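Side-chain contacts in Lmo2812 protein (Listeria monocytogenes EGD-e, PDB 5ZQA), which probably acts as a serine-type D-Ala-D-Ala carboxypeptidase, a penicillin-binding protein that trims peptide stems of cell-wall peptidoglycan: residues 56-61 against 251-256; 99-102 against 106-109; 116-121 against 125-130; 227-230 against 234-237. One frame throughout, in Å; residues are numbered along the deposited sequence.

In the fold
Contacts 1 and 4 touch within one antiparallel sheet, with centres about 7 Å apart. Val252 O pairs with Phe237 N at 2.9 Å, so strand 246-255 of contact 1 lies beside strand 236-243 of contact 4. Contacts 2 and 3 sit in the helical part, with centres about 10 Å apart. There, Asp125 takes the backbone N-H groups of Leu100 and Tyr101. The predicted active site lies between these two pairs. Met118 of contact 3 is about 4 Å from Lys65, side chain to side chain. Gly228 of contact 4 is about 4 Å from the side chain of the predicted nucleophile Ser62, nearest atoms. Along the chain, contact 1 encloses the other three.

Contact 1 (56-61 against 251-256)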
# COMPACT_ATOMS: atom_id res chain seq x y z
N LYS A 56 17.45 -5.13 -2.74
CA LYS A 56 17.91 -3.80 -2.37
C LYS A 56 16.95 -3.13 -1.39
O LYS A 56 15.74 -3.08 -1.61
CB LYS A 56 18.09 -2.93 -3.61
CG LYS A 56 18.56 -1.51 -3.29
CD LYS A 56 18.90 -0.72 -4.54
CE LYS A 56 19.42 0.67 -4.16
NZ LYS A 56 19.64 1.54 -5.34
N VAL A 57 17.49 -2.61 -0.29
CA VAL A 57 16.67 -1.88 0.68
C VAL A 57 16.28 -0.50 0.13
O VAL A 57 17.14 0.30 -0.26
CB VAL A 57 17.40 -1.73 2.01
CG1 VAL A 57 16.56 -0.93 3.01
CG2 VAL A 57 17.73 -3.11 2.57
N MET A 58 14.97 -0.25 0.10
CA MET A 58 14.40 0.94 -0.53
C MET A 58 13.39 1.61 0.38
O MET A 58 12.64 0.93 1.07
CB MET A 58 13.70 0.58 -1.84
CG MET A 58 14.56 -0.13 -2.86
SD MET A 58 15.71 1.00 -3.66
CE MET A 58 14.60 1.82 -4.82
N PRO A 59 13.34 2.96 0.37
CA PRO A 59 12.23 3.66 1.04
C PRO A 59 10.90 3.32 0.39
O PRO A 59 10.79 3.26 -0.84
CB PRO A 59 12.57 5.14 0.84
CG PRO A 59 14.00 5.18 0.43
CD PRO A 59 14.28 3.88 -0.27
N ILE A 60 9.87 3.10 1.21
CA ILE A 60 8.59 2.66 0.67
C ILE A 60 7.42 3.60 0.92
O ILE A 60 6.35 3.40 0.34
CB ILE A 60 8.20 1.27 1.20
CG1 ILE A 60 8.01 1.29 2.73
CG2 ILE A 60 9.22 0.22 0.74
CD1 ILE A 60 7.34 0.02 3.29
N ALA A 61 7.62 4.61 1.77
CA ALA A 61 6.63 5.67 1.96
C ALA A 61 5.22 5.12 2.22
O ALA A 61 5.05 4.25 3.08
CB ALA A 61 6.63 6.60 0.75
N ILE A 251 5.80 -5.12 -8.20
CA ILE A 251 6.36 -4.09 -7.34
C ILE A 251 7.23 -3.14 -8.16
O ILE A 251 8.13 -3.59 -8.87
CB ILE A 251 7.24 -4.68 -6.23
CG1 ILE A 251 6.59 -5.90 -5.56
CG2 ILE A 251 7.61 -3.59 -5.23
CD1 ILE A 251 5.42 -5.56 -4.77
N VAL A 252 6.96 -1.84 -8.05
CA VAL A 252 7.75 -0.78 -8.68
C VAL A 252 8.18 0.22 -7.62
O VAL A 252 7.33 0.79 -6.94
CB VAL A 252 6.95 -0.06 -9.79
CG1 VAL A 252 7.59 1.28 -10.16
CG2 VAL A 252 6.81 -0.97 -11.01
N LEU A 253 9.49 0.41 -7.47
CA LEU A 253 10.04 1.35 -6.50
C LEU A 253 10.96 2.35 -7.19
O LEU A 253 11.81 1.97 -7.98
CB LEU A 253 10.81 0.62 -5.40
CG LEU A 253 10.01 -0.45 -4.65
CD1 LEU A 253 10.94 -1.30 -3.78
CD2 LEU A 253 8.94 0.21 -3.81
N ASP A 254 10.75 3.63 -6.88
CA ASP A 254 11.61 4.74 -7.35
C ASP A 254 11.61 4.88 -8.87
O ASP A 254 12.67 4.96 -9.50
CB ASP A 254 13.05 4.56 -6.84
CG ASP A 254 13.88 5.84 -6.97
OD1 ASP A 254 13.29 6.95 -7.00
OD2 ASP A 254 15.12 5.74 -7.02
N ALA A 255 10.42 4.91 -9.47
CA ALA A 255 10.32 5.36 -10.86
C ALA A 255 10.37 6.89 -10.89
O ALA A 255 10.16 7.55 -9.87
CB ALA A 255 9.04 4.83 -11.51
N GLY A 256 10.65 7.47 -12.06
CA GLY A 256 10.95 8.89 -12.13
C GLY A 256 9.78 9.86 -12.17
O GLY A 256 9.94 11.03 -11.82
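Met58 meets Leu253 and Asp254 where the short strand 58-59 passes the end of strand 246-255. The latter is a member of the five-stranded antiparallel sheet in the fold of this penicillin-binding protein. The two segments are not sheet neighbours. Met58 has its backbone bonds with Ser173, and Leu253 has its own with Ala37, so side chains alone join them here. Met58 and Leu253 approach at a slant. The CD1 branch of Leu253 reaches the root of the methionine: it is 3.9 Å from Met58 CB and equally far from Met58 CG. The methionine chain then bends twice, at chi2 (-75°) and chi3 (-78°). This carries its methyl end past the leucine to the corner of the strand. Met58 CE comes 4.0 Å from Leu253 CB, so the leucine is touched at both its root and one branch. The meeting with Asp254 is different, because the two side chains stand at about a right angle. The methyl touches the aspartate through its CB and not through the carboxylate. Asp254 OD2 is instead hydrogen-bonded to Asn36 ND2, and the Asp254 side chain is about 4 Å from a bound magnesium ion. Leu253 is buried, and Leu63 and Leu178 also pack on it. The contact joins the short strand just before the predicted nucleophile Ser62 to the sheet. Asp254 lies at the corner where strand 246-255 changes direction. Its closest link to the methionine is Asp254 CB to Met58 CE, at 3.7 Å.

Contact 2 (99-102 against 106-109)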
# COMPACT_ATOMS: atom_id res chain seq x y z
N SER A 99 -3.47 14.67 2.85
CA SER A 99 -4.32 14.49 4.01
C SER A 99 -5.80 14.64 3.67
O SER A 99 -6.20 15.40 2.78
CB SER A 99 -3.93 15.47 5.12
OG SER A 99 -4.63 16.69 5.01
N LEU A 100 -6.59 13.87 4.40
CA LEU A 100 -8.03 13.89 4.24
C LEU A 100 -8.59 15.21 4.75
O LEU A 100 -9.52 15.77 4.17
CB LEU A 100 -8.66 12.71 4.98
CG LEU A 100 -10.18 12.58 4.94
CD1 LEU A 100 -10.69 12.50 3.50
CD2 LEU A 100 -10.65 11.36 5.73
N TYR A 101 -8.03 15.71 5.85
CA TYR A 101 -8.55 16.95 6.43
C TYR A 101 -8.38 18.12 5.47
O TYR A 101 -9.27 18.96 5.36
CB TYR A 101 -7.87 17.26 7.76
CG TYR A 101 -8.44 18.49 8.42
CD1 TYR A 101 -9.60 18.42 9.16
CD2 TYR A 101 -7.83 19.73 8.27
CE1 TYR A 101 -10.14 19.54 9.76
CE2 TYR A 101 -8.35 20.85 8.87
CZ TYR A 101 -9.51 20.75 9.60
OH TYR A 101 -10.05 21.88 10.20
N ALA A 102 -7.24 18.18 4.78
CA ALA A 102 -6.95 19.34 3.92
C ALA A 102 -8.01 19.53 2.86
O ALA A 102 -8.39 20.66 2.58
CB ALA A 102 -5.57 19.20 3.28
N LYS A 106 -13.12 18.29 7.49
CA LYS A 106 -13.89 17.54 8.47
C LYS A 106 -12.94 16.75 9.35
O LYS A 106 -12.06 16.04 8.85
CB LYS A 106 -14.90 16.61 7.81
CG LYS A 106 -15.95 17.33 6.96
CD LYS A 106 -16.84 18.19 7.82
CE LYS A 106 -18.28 17.71 7.80
NZ LYS A 106 -19.15 18.58 8.64
N ARG A 107 -13.10 16.88 10.67
CA ARG A 107 -12.18 16.26 11.61
C ARG A 107 -12.54 14.82 11.94
O ARG A 107 -11.66 13.98 12.14
CB ARG A 107 -12.15 17.10 12.90
CG ARG A 107 -11.26 16.55 14.00
CD ARG A 107 -9.80 16.61 13.60
NE ARG A 107 -9.36 17.99 13.36
CZ ARG A 107 -8.27 18.32 12.68
NH1 ARG A 107 -7.50 17.38 12.14
NH2 ARG A 107 -7.95 19.60 12.52
N THR A 108 -13.84 14.52 11.99
CA THR A 108 -14.31 13.26 12.56
C THR A 108 -14.91 12.33 11.51
O THR A 108 -15.82 12.71 10.80
CB THR A 108 -15.35 13.54 13.66
OG1 THR A 108 -14.76 14.41 14.63
CG2 THR A 108 -15.82 12.25 14.33
N TRP A 109 -14.38 11.11 11.43
CA TRP A 109 -14.74 10.13 10.40
C TRP A 109 -14.89 8.75 10.98
O TRP A 109 -14.25 8.42 11.97
CB TRP A 109 -13.68 10.06 9.30
CG TRP A 109 -13.50 11.34 8.55
CD1 TRP A 109 -12.81 12.45 8.96
CD2 TRP A 109 -14.01 11.64 7.25
NE1 TRP A 109 -12.87 13.43 8.00
CE2 TRP A 109 -13.61 12.96 6.94
CE3 TRP A 109 -14.79 10.94 6.32
CZ2 TRP A 109 -13.94 13.57 5.73
CZ3 TRP A 109 -15.12 11.55 5.13
CH2 TRP A 109 -14.69 12.86 4.85
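Tyr101 and Arg107 each set CG anti to the backbone N. The arginine chain then folds at chi2 (67°) and chi3 (62°), which brings its guanidinium back over the tyrosine ring. The two flat groups are nearly parallel, at 8°, with centres 4.0 Å apart. This is a cation-pi stack, offset toward the rim of the ring. Arg107 NH2 does most of the touching, at 3.5 Å from Tyr101 CZ. At the edge of the same ring, near its plane, Lys106 O is 3.4 Å from Tyr101 CD1. That oxygen has a second role: it accepts a hydrogen bond of 2.9 Å from Trp109 NE1. The oxygen lies close to the indole plane, but the indole nitrogen stands well above the carbonyl plane. The bond restrains the rotation of the indole, whose face is turned to Leu100. Leu100 CD2 sits over the five-membered ring in a CH-pi contact, 3.6 Å from its centroid. Lys205 adds a cation-pi contact to the same indole. The helix is capped at its start, where Ser99 OG accepts from Ala102 N at 3.0 Å. Arg91 brings a like charge close to Arg107 NH2. The arrangement is that of an N-capped short helix, 100-104, folded back on strand 108-110 of a two-stranded antiparallel sheet.

Contact 3 (116-121 against 125-130); sequences SAMLTM and DAAETL
Met118 is the main projection between helices 111-120 and 124-135, two consecutive helices joined by a short link that carries Ser122, a predicted active-site residue. The short helical segments run at 131° to each other, and their axes come within 8.4 Å. Such a close approach suits the small residues on the facing sides. Ala117 CB meets Ala126 CB at 4.2 Å, methyl against methyl. Ala126 CB also lies over the start of Met118, near its backbone N. Beyond the two alanines, Met118 runs extended from its backbone, with CG anti to N (chi1 174°), and turns only at chi3. The extended part lies along Ala127, with Ala127 CB 3.6 Å from Met118 SD and 3.9 Å from Met118 CG. The alanine forms a shallow dip, and Leu130 rises at its far end. There the CD1 branch of Leu130 meets the methionine tip, 4.1 Å from both Met118 SD and Met118 CE. The two longer side chains meet at a slant. Met118 also packs on Lys65, Thr68 and Ala69 of helix 65-77, so it fills space between three helices beside the predicted proton acceptor. Leu130 also packs on Val111 and Leu114. The buried Thr129 turns its hydroxyl back to its own helix and also accepts from Val90 N. Thr129 OG1 and Thr129 N reach Asp125 O from opposite faces of the carbonyl plane, at 2.8 and 3.0 Å.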
# COMPACT_ATOMS: atom_id res chain seq x y z
N SER A 116 -10.90 3.67 3.95
CA SER A 116 -11.03 3.98 2.53
C SER A 116 -10.10 5.11 2.11
O SER A 116 -9.46 5.01 1.07
CB SER A 116 -12.47 4.35 2.18
OG SER A 116 -13.35 3.28 2.47
N ALA A 117 -10.04 6.18 2.90
CA ALA A 117 -9.20 7.33 2.56
C ALA A 117 -7.73 6.96 2.52
O ALA A 117 -6.99 7.36 1.62
CB ALA A 117 -9.45 8.48 3.54
N MET A 118 -7.30 6.17 3.50
CA MET A 118 -5.92 5.69 3.53
C MET A 118 -5.57 4.93 2.26
O MET A 118 -4.54 5.19 1.64
CB MET A 118 -5.72 4.83 4.78
CG MET A 118 -4.39 4.15 4.86
SD MET A 118 -4.23 3.24 6.40
CE MET A 118 -5.21 1.78 6.03
N LEU A 119 -6.42 3.99 1.84
CA LEU A 119 -6.07 3.12 0.72
C LEU A 119 -6.28 3.79 -0.64
O LEU A 119 -5.51 3.54 -1.58
CB LEU A 119 -6.88 1.83 0.78
CG LEU A 119 -6.46 0.83 1.86
CD1 LEU A 119 -7.35 -0.40 1.75
CD2 LEU A 119 -4.99 0.46 1.74
N THR A 120 -7.29 4.65 -0.74
CA THR A 120 -7.72 5.22 -2.02
C THR A 120 -6.93 6.47 -2.39
O THR A 120 -6.30 6.53 -3.46
CB THR A 120 -9.23 5.54 -2.00
OG1 THR A 120 -9.96 4.33 -1.76
CG2 THR A 120 -9.70 6.12 -3.31
N MET A 121 -6.92 7.46 -1.51
CA MET A 121 -6.24 8.73 -1.80
C MET A 121 -4.92 8.88 -1.06
O MET A 121 -4.26 9.92 -1.18
CB MET A 121 -7.15 9.92 -1.47
CG MET A 121 -7.48 10.09 0.02
SD MET A 121 -8.24 11.67 0.40
CE MET A 121 -6.82 12.77 0.27
N ASP A 125 -3.10 11.39 7.39
CA ASP A 125 -3.74 11.62 8.67
C ASP A 125 -4.70 10.47 9.01
O ASP A 125 -4.77 10.05 10.16
CB ASP A 125 -4.44 12.99 8.72
CG ASP A 125 -5.37 13.26 7.54
OD1 ASP A 125 -5.41 12.50 6.55
OD2 ASP A 125 -6.08 14.30 7.60
N ALA A 126 -5.41 9.95 8.01
CA ALA A 126 -6.31 8.82 8.25
C ALA A 126 -5.54 7.60 8.78
O ALA A 126 -5.95 6.95 9.74
CB ALA A 126 -7.06 8.47 6.98
N ALA A 127 -4.40 7.32 8.16
CA ALA A 127 -3.56 6.21 8.60
C ALA A 127 -3.07 6.39 10.03
O ALA A 127 -3.11 5.46 10.83
CB ALA A 127 -2.37 6.05 7.65
N GLU A 128 -2.60 7.59 10.36
CA GLU A 128 -2.06 7.84 11.70
C GLU A 128 -3.16 7.71 12.75
O GLU A 128 -2.92 7.21 13.86
CB GLU A 128 -1.43 9.24 11.79
CG GLU A 128 -0.14 9.38 10.98
CD GLU A 128 0.97 8.48 11.48
OE1 GLU A 128 1.77 8.00 10.64
OE2 GLU A 128 1.06 8.26 12.71
N THR A 129 -4.36 8.14 12.39
CA THR A 129 -5.51 8.10 13.29
C THR A 129 -5.89 6.65 13.60
O THR A 129 -6.16 6.28 14.75
CB THR A 129 -6.72 8.84 12.68
OG1 THR A 129 -6.38 10.21 12.47
CG2 THR A 129 -7.92 8.77 13.61
N LEU A 130 -5.90 5.81 12.56
CA LEU A 130 -6.16 4.38 12.75
C LEU A 130 -5.10 3.69 13.61
O LEU A 130 -5.43 2.91 14.50
CB LEU A 130 -6.26 3.69 11.39
CG LEU A 130 -7.47 4.09 10.53
CD1 LEU A 130 -7.31 3.62 9.09
CD2 LEU A 130 -8.76 3.54 11.13

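Contact 4 (227-230 against 234-237); sequences TGFT and GYCF
Gly228 and Cys236 form an antiparallel hydrogen-bonded pair, with Gly228 N to Cys236 O at 3.0 Å and Cys236 N to Gly228 O at 2.8 Å. Next to it, Thr227 and Phe237 form a non-hydrogen-bonded pair. Their side chains slant past each other, and Thr227 CG2 is 3.5 Å from Phe237 CD1. Thr227 OG1 turns elsewhere, to Thr212 OG1. Phe262 meets the Phe237 ring edge to face. The segments belong to a beta hairpin whose first strand, 222-230, is outermost in the main sheet. Lys226 is a predicted substrate-binding residue, and the sequence Lys226-Thr227-Gly228 is consistent with the KTG motif of penicillin-binding proteins. Toward the turn, Phe229 and Tyr235 run side by side and point the same way. Their rings make an offset stack, with centroids 4.1 Å apart and planes at 16°. Phe229 CD1 sits over the middle of the tyrosine ring, while Tyr235 CZ lies nearer the rim of the phenylalanine. Phe229 CE1 approaches Tyr235 CZ to 3.4 Å. Close to the turn, Phe229 CA makes a CA-H...O contact of 3.4 Å with Gly234 O, nearly straight at 168°.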
# COMPACT_ATOMS: atom_id res chain seq x y z
N THR A 227 -0.21 2.91 -4.24
CA THR A 227 0.85 3.82 -4.68
C THR A 227 1.67 4.36 -3.51
O THR A 227 1.23 4.31 -2.36
CB THR A 227 0.28 5.04 -5.41
OG1 THR A 227 -0.64 5.72 -4.54
CG2 THR A 227 -0.45 4.64 -6.68
N GLY A 228 2.83 4.92 -3.83
CA GLY A 228 3.59 5.71 -2.87
C GLY A 228 4.39 6.77 -3.62
O GLY A 228 4.73 6.57 -4.78
N PHE A 229 4.66 7.89 -2.96
CA PHE A 229 5.57 8.89 -3.52
C PHE A 229 6.16 9.81 -2.47
O PHE A 229 5.42 10.42 -1.71
CB PHE A 229 4.90 9.77 -4.57
CG PHE A 229 5.72 10.99 -4.89
CD1 PHE A 229 6.91 10.86 -5.58
CD2 PHE A 229 5.34 12.24 -4.45
CE1 PHE A 229 7.69 11.96 -5.86
CE2 PHE A 229 6.11 13.35 -4.73
CZ PHE A 229 7.29 13.21 -5.43
N THR A 230 7.49 9.89 -2.45
CA THR A 230 8.24 11.02 -1.89
C THR A 230 9.42 11.29 -2.81
O THR A 230 9.73 10.48 -3.68
CB THR A 230 8.79 10.75 -0.49
OG1 THR A 230 9.70 9.65 -0.54
CG2 THR A 230 7.68 10.46 0.50
N GLY A 234 10.92 8.12 -4.64
CA GLY A 234 10.43 8.22 -6.01
C GLY A 234 9.00 7.73 -6.12
O GLY A 234 8.29 7.57 -5.12
N TYR A 235 8.56 7.49 -7.35
CA TYR A 235 7.18 7.06 -7.59
C TYR A 235 7.08 5.54 -7.53
O TYR A 235 7.77 4.83 -8.26
CB TYR A 235 6.69 7.60 -8.94
CG TYR A 235 6.48 9.10 -8.92
CD1 TYR A 235 7.53 9.97 -9.23
CD2 TYR A 235 5.25 9.64 -8.57
CE1 TYR A 235 7.35 11.34 -9.19
CE2 TYR A 235 5.06 11.01 -8.53
CZ TYR A 235 6.11 11.85 -8.85
OH TYR A 235 5.93 13.22 -8.82
N CYS A 236 6.21 5.06 -6.64
CA CYS A 236 6.13 3.65 -6.32
C CYS A 236 4.74 3.10 -6.56
O CYS A 236 3.76 3.81 -6.44
CB CYS A 236 6.52 3.41 -4.85
SG CYS A 236 8.18 4.00 -4.40
N PHE A 237 4.65 1.81 -6.87
CA PHE A 237 3.34 1.18 -7.02
C PHE A 237 3.43 -0.32 -6.83
O PHE A 237 4.28 -0.98 -7.44
CB PHE A 237 2.72 1.49 -8.39
CG PHE A 237 1.32 0.93 -8.57
CD1 PHE A 237 0.29 1.34 -7.75
CD2 PHE A 237 1.05 -0.00 -9.56
CE1 PHE A 237 -1.00 0.84 -7.91
CE2 PHE A 237 -0.25 -0.51 -9.73
CZ PHE A 237 -1.26 -0.09 -8.90